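Local coordinates for pyridoxamine 5'-phosphate oxidase-related, FMN-binding protein (Mycobacterium smegmatis, PDB 6ECI), which binds flavin-adenine dinucleotide and, as a member of the flavin/deazaflavin-dependent oxidoreductase family, probably sequesters it to protect mycobacteria against hypoxic and oxidative stress, at residues G53-L56 against V57-I61. Numbering follows the deposited sequence.
With FAD (flavin-adenine dinucleotide), chain U.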
ATOM      1  N   GLY B  53      -5.171 -15.062 -15.170  1.00 36.27           N
ATOM      2  CA  GLY B  53      -3.907 -15.748 -14.984  1.00 30.16           C
ATOM      3  C   GLY B  53      -2.949 -15.089 -14.015  1.00 32.35           C
ATOM      4  O   GLY B  53      -1.837 -15.597 -13.822  1.00 35.32           O
ATOM      5  N   THR B  54      -3.340 -13.981 -13.402  1.00 43.85           N
ATOM      6  CA  THR B  54      -2.481 -13.247 -12.491  1.00 40.21           C
ATOM      7  C   THR B  54      -2.570 -13.841 -11.091  1.00 30.00           C
ATOM      8  O   THR B  54      -3.536 -14.519 -10.734  1.00 37.04           O
ATOM      9  CB  THR B  54      -2.869 -11.767 -12.464  1.00 39.16           C
ATOM     10  OG1 THR B  54      -3.282 -11.357 -13.773  1.00 48.22           O
ATOM     11  CG2 THR B  54      -1.704 -10.916 -12.050  1.00 43.18           C
ATOM     12  N   LYS B  55      -1.530 -13.587 -10.301  1.00 31.69           N
ATOM     13  CA  LYS B  55      -1.470 -14.086  -8.936  1.00 42.79           C
ATOM     14  C   LYS B  55      -2.409 -13.342  -7.996  1.00 33.31           C
ATOM     15  O   LYS B  55      -2.790 -13.898  -6.961  1.00 30.31           O
ATOM     16  CB  LYS B  55      -0.031 -14.004  -8.429  1.00 29.27           C
ATOM     17  CG  LYS B  55       0.303 -14.947  -7.307  1.00 34.45           C
ATOM     18  CD  LYS B  55       0.660 -14.117  -6.093  1.00 62.27           C
ATOM     19  CE  LYS B  55       0.563 -14.914  -4.814  1.00 58.39           C
ATOM     20  NZ  LYS B  55       1.262 -14.251  -3.680  1.00 50.11           N
ATOM     21  N   LEU B  56      -2.791 -12.105  -8.331  1.00 34.27           N
ATOM     22  CA  LEU B  56      -3.812 -11.407  -7.552  1.00 28.98           C
ATOM     23  C   LEU B  56      -5.110 -12.203  -7.515  1.00 26.47           C
ATOM     24  O   LEU B  56      -5.790 -12.251  -6.483  1.00 26.77           O
ATOM     25  CB  LEU B  56      -4.052 -10.014  -8.138  1.00 21.04           C
ATOM     26  CG  LEU B  56      -5.229  -9.174  -7.618  1.00 23.78           C
ATOM     27  CD1 LEU B  56      -5.125  -8.914  -6.121  1.00 20.13           C
ATOM     28  CD2 LEU B  56      -5.328  -7.865  -8.390  1.00 15.38           C
ATOM     29  N   VAL B  57      -5.461 -12.836  -8.637  1.00 24.87           N
ATOM     30  CA  VAL B  57      -6.656 -13.677  -8.703  1.00 30.92           C
ATOM     31  C   VAL B  57      -6.598 -14.758  -7.635  1.00 28.36           C
ATOM     32  O   VAL B  57      -7.478 -14.860  -6.772  1.00 26.02           O
ATOM     33  CB  VAL B  57      -6.797 -14.294 -10.106  1.00 30.92           C
ATOM     34  CG1 VAL B  57      -8.185 -14.884 -10.301  1.00 20.11           C
ATOM     35  CG2 VAL B  57      -6.479 -13.270 -11.178  1.00 20.27           C
ATOM     36  N   SER B  58      -5.548 -15.580  -7.680  1.00 26.63           N
ATOM     37  CA  SER B  58      -5.441 -16.709  -6.764  1.00 27.49           C
ATOM     38  C   SER B  58      -5.279 -16.260  -5.316  1.00 26.74           C
ATOM     39  O   SER B  58      -5.714 -16.967  -4.400  1.00 30.79           O
ATOM     40  CB  SER B  58      -4.270 -17.598  -7.180  1.00 27.99           C
ATOM     41  OG  SER B  58      -4.133 -18.705  -6.308  1.00 60.84           O
ATOM     42  N   ALA B  59      -4.671 -15.097  -5.087  1.00 31.83           N
ATOM     43  CA  ALA B  59      -4.318 -14.689  -3.731  1.00 26.63           C
ATOM     44  C   ALA B  59      -5.455 -13.978  -3.004  1.00 34.22           C
ATOM     45  O   ALA B  59      -5.632 -14.177  -1.798  1.00 38.58           O
ATOM     46  CB  ALA B  59      -3.082 -13.786  -3.757  1.00 18.66           C
ATOM     47  N   ALA B  60      -6.229 -13.151  -3.704  1.00 27.85           N
ATOM     48  CA  ALA B  60      -7.203 -12.282  -3.054  1.00 23.92           C
ATOM     49  C   ALA B  60      -8.632 -12.798  -3.138  1.00 23.74           C
ATOM     50  O   ALA B  60      -9.363 -12.737  -2.145  1.00 21.87           O
ATOM     51  CB  ALA B  60      -7.143 -10.877  -3.660  1.00 23.71           C
ATOM     52  N   ILE B  61      -9.042 -13.300  -4.304  1.00 20.42           N
ATOM     53  CA  ILE B  61     -10.443 -13.629  -4.528  1.00 19.17           C
ATOM     54  C   ILE B  61     -10.876 -14.742  -3.586  1.00 19.92           C
ATOM     55  O   ILE B  61     -10.196 -15.767  -3.451  1.00 18.48           O
ATOM     56  CB  ILE B  61     -10.661 -14.008  -6.000  1.00 30.59           C
ATOM     57  CG1 ILE B  61     -10.515 -12.765  -6.885  1.00 20.95           C
ATOM     58  CG2 ILE B  61     -12.022 -14.656  -6.192  1.00 21.42           C
ATOM     59  CD1 ILE B  61     -10.724 -13.027  -8.358  1.00 31.62           C
TER
HETATM   60  PA  FAD U 201       3.992 -12.619  -9.879  1.00 44.23           P
HETATM   61  O1A FAD U 201       4.725 -13.022 -11.105  1.00 42.83           O
HETATM   62  O2A FAD U 201       3.194 -13.730  -9.186  1.00 41.49           O
HETATM   63  O5B FAD U 201       4.944 -11.935  -8.823  1.00 40.14           O
HETATM   64  C5B FAD U 201       6.224 -12.503  -8.480  1.00 33.12           C
HETATM   65  C4B FAD U 201       6.948 -11.518  -7.598  1.00 37.94           C
HETATM   66  O4B FAD U 201       7.027 -10.246  -8.272  1.00 33.05           O
HETATM   67  C3B FAD U 201       6.262 -11.210  -6.273  1.00 31.70           C
HETATM   68  O3B FAD U 201       6.605 -12.169  -5.279  1.00 41.88           O
HETATM   69  C2B FAD U 201       6.802  -9.816  -5.937  1.00 27.44           C
HETATM   70  O2B FAD U 201       8.028  -9.844  -5.216  1.00 46.99           O
HETATM   71  C1B FAD U 201       6.988  -9.191  -7.325  1.00 32.71           C
HETATM   72  N9A FAD U 201       5.912  -8.280  -7.690  1.00 36.31           N
HETATM   73  C8A FAD U 201       4.675  -8.611  -8.177  1.00 29.55           C
HETATM   74  N7A FAD U 201       3.894  -7.583  -8.402  1.00 25.87           N
HETATM   75  C5A FAD U 201       4.674  -6.493  -8.027  1.00 25.29           C
HETATM   76  C6A FAD U 201       4.423  -5.110  -8.026  1.00 21.35           C
HETATM   77  N6A FAD U 201       3.278  -4.557  -8.428  1.00 28.20           N
HETATM   78  N1A FAD U 201       5.416  -4.299  -7.594  1.00 19.16           N
HETATM   79  C2A FAD U 201       6.567  -4.845  -7.198  1.00 24.27           C
HETATM   80  N3A FAD U 201       6.913  -6.132  -7.152  1.00 27.71           N
HETATM   81  C4A FAD U 201       5.912  -6.913  -7.588  1.00 26.61           C
HETATM   82  N1  FAD U 201      -3.449  -5.689 -11.399  1.00 31.09           N
HETATM   83  C2  FAD U 201      -4.792  -5.896 -11.509  1.00 27.99           C
HETATM   84  O2  FAD U 201      -5.260  -7.029 -11.661  1.00 31.66           O
HETATM   85  N3  FAD U 201      -5.657  -4.816 -11.453  1.00 21.90           N
HETATM   86  C4  FAD U 201      -5.298  -3.494 -11.288  1.00 23.09           C
HETATM   87  O4  FAD U 201      -6.163  -2.619 -11.254  1.00 27.04           O
HETATM   88  C4X FAD U 201      -3.867  -3.285 -11.171  1.00 26.51           C
HETATM   89  N5  FAD U 201      -3.434  -2.064 -11.013  1.00 25.55           N
HETATM   90  C5X FAD U 201      -2.065  -1.867 -10.899  1.00 21.73           C
HETATM   91  C6  FAD U 201      -1.584  -0.571 -10.728  1.00 23.88           C
HETATM   92  C7  FAD U 201      -0.221  -0.322 -10.609  1.00 28.07           C
HETATM   93  C7M FAD U 201       0.262   1.093 -10.428  1.00 27.37           C
HETATM   94  C8  FAD U 201       0.687  -1.394 -10.657  1.00 26.88           C
HETATM   95  C8M FAD U 201       2.168  -1.156 -10.536  1.00 20.38           C
HETATM   96  C9  FAD U 201       0.211  -2.690 -10.829  1.00 22.02           C
HETATM   97  C9A FAD U 201      -1.153  -2.932 -10.948  1.00 25.80           C
HETATM   98  N10 FAD U 201      -1.666  -4.234 -11.119  1.00 32.85           N
HETATM   99  C10 FAD U 201      -3.020  -4.447 -11.235  1.00 32.03           C
HETATM  100  C1' FAD U 201      -0.767  -5.392 -11.176  1.00 29.88           C
HETATM  101  C2' FAD U 201      -0.804  -6.235  -9.908  1.00 33.36           C
HETATM  102  O2' FAD U 201       0.100  -5.706  -8.938  1.00 24.84           O
HETATM  103  C3' FAD U 201      -0.417  -7.674 -10.250  1.00 23.89           C
HETATM  104  O3' FAD U 201      -1.468  -8.565  -9.896  1.00 27.88           O
HETATM  105  C4' FAD U 201       0.871  -8.117  -9.566  1.00 22.42           C
HETATM  106  O4' FAD U 201       1.952  -7.498 -10.260  1.00 29.83           O
HETATM  107  C5' FAD U 201       1.025  -9.624  -9.501  1.00 31.85           C
HETATM  108  O5' FAD U 201       0.977 -10.161 -10.838  1.00 27.21           O
HETATM  109  P   FAD U 201       1.783 -11.458 -11.233  1.00 31.60           P
HETATM  110  O1P FAD U 201       2.357 -11.290 -12.643  1.00 39.10           O
HETATM  111  O2P FAD U 201       0.974 -12.682 -11.035  1.00 30.76           O
HETATM  112  O3P FAD U 201       2.993 -11.434 -10.208  1.00 50.37           O
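Leu56 and Ala60, one turn apart on helix 55-60, meet through their methyl groups: CD1 of Leu56 lies 3.7 Å from CB of Ala60. The two branches of Leu56 divide its work. The first torsion sets CG anti to the backbone N, and chi2 of 59° then sends CD1 to Ala60 and CD2 to the flavin, where CD2 comes within 3.4 Å of FAD O2. Between the same two residues the backbone makes a regular helical bond, Ala60 N to Leu56 O at 3.0 Å, with an N-H...O angle of 155°. The preceding bond, Ala59 N to Lys55 O at 2.9 Å, is more bent at 139°. On the same turn the Lys55 chain bends at chi2, and its CE passes 4.0 Å from CB of Ala59. CG2 of Val57, on the side of its backbone N, lies beside Thr54, whose carbonyl oxygen takes a weak bond from Val57 N.

This is the N-terminal end of a short helix directed at a dinucleotide phosphate, in the split-barrel type of fold expected for FMN-binding relatives of pyridoxamine 5'-phosphate oxidase. Lys55 N, in the first turn, donates to FAD O2P at 2.8 Å in a nearly straight bond, an arrangement in which the helix dipole would probably favour the anion. Lys55 meets the diphosphate oxygens with the aliphatic start of its side chain, CB and CG lying alongside them. Thr54 occupies the N-cap position without making a capping bond; its OG1 is instead hydrogen-bonded to Ala51 O, and CG2 is turned to the ribityl chain near FAD O5' and O3'. Ser79 and Thr123 of the second subunit also hydrogen-bond the same FAD, placing the pocket at the dimer interface.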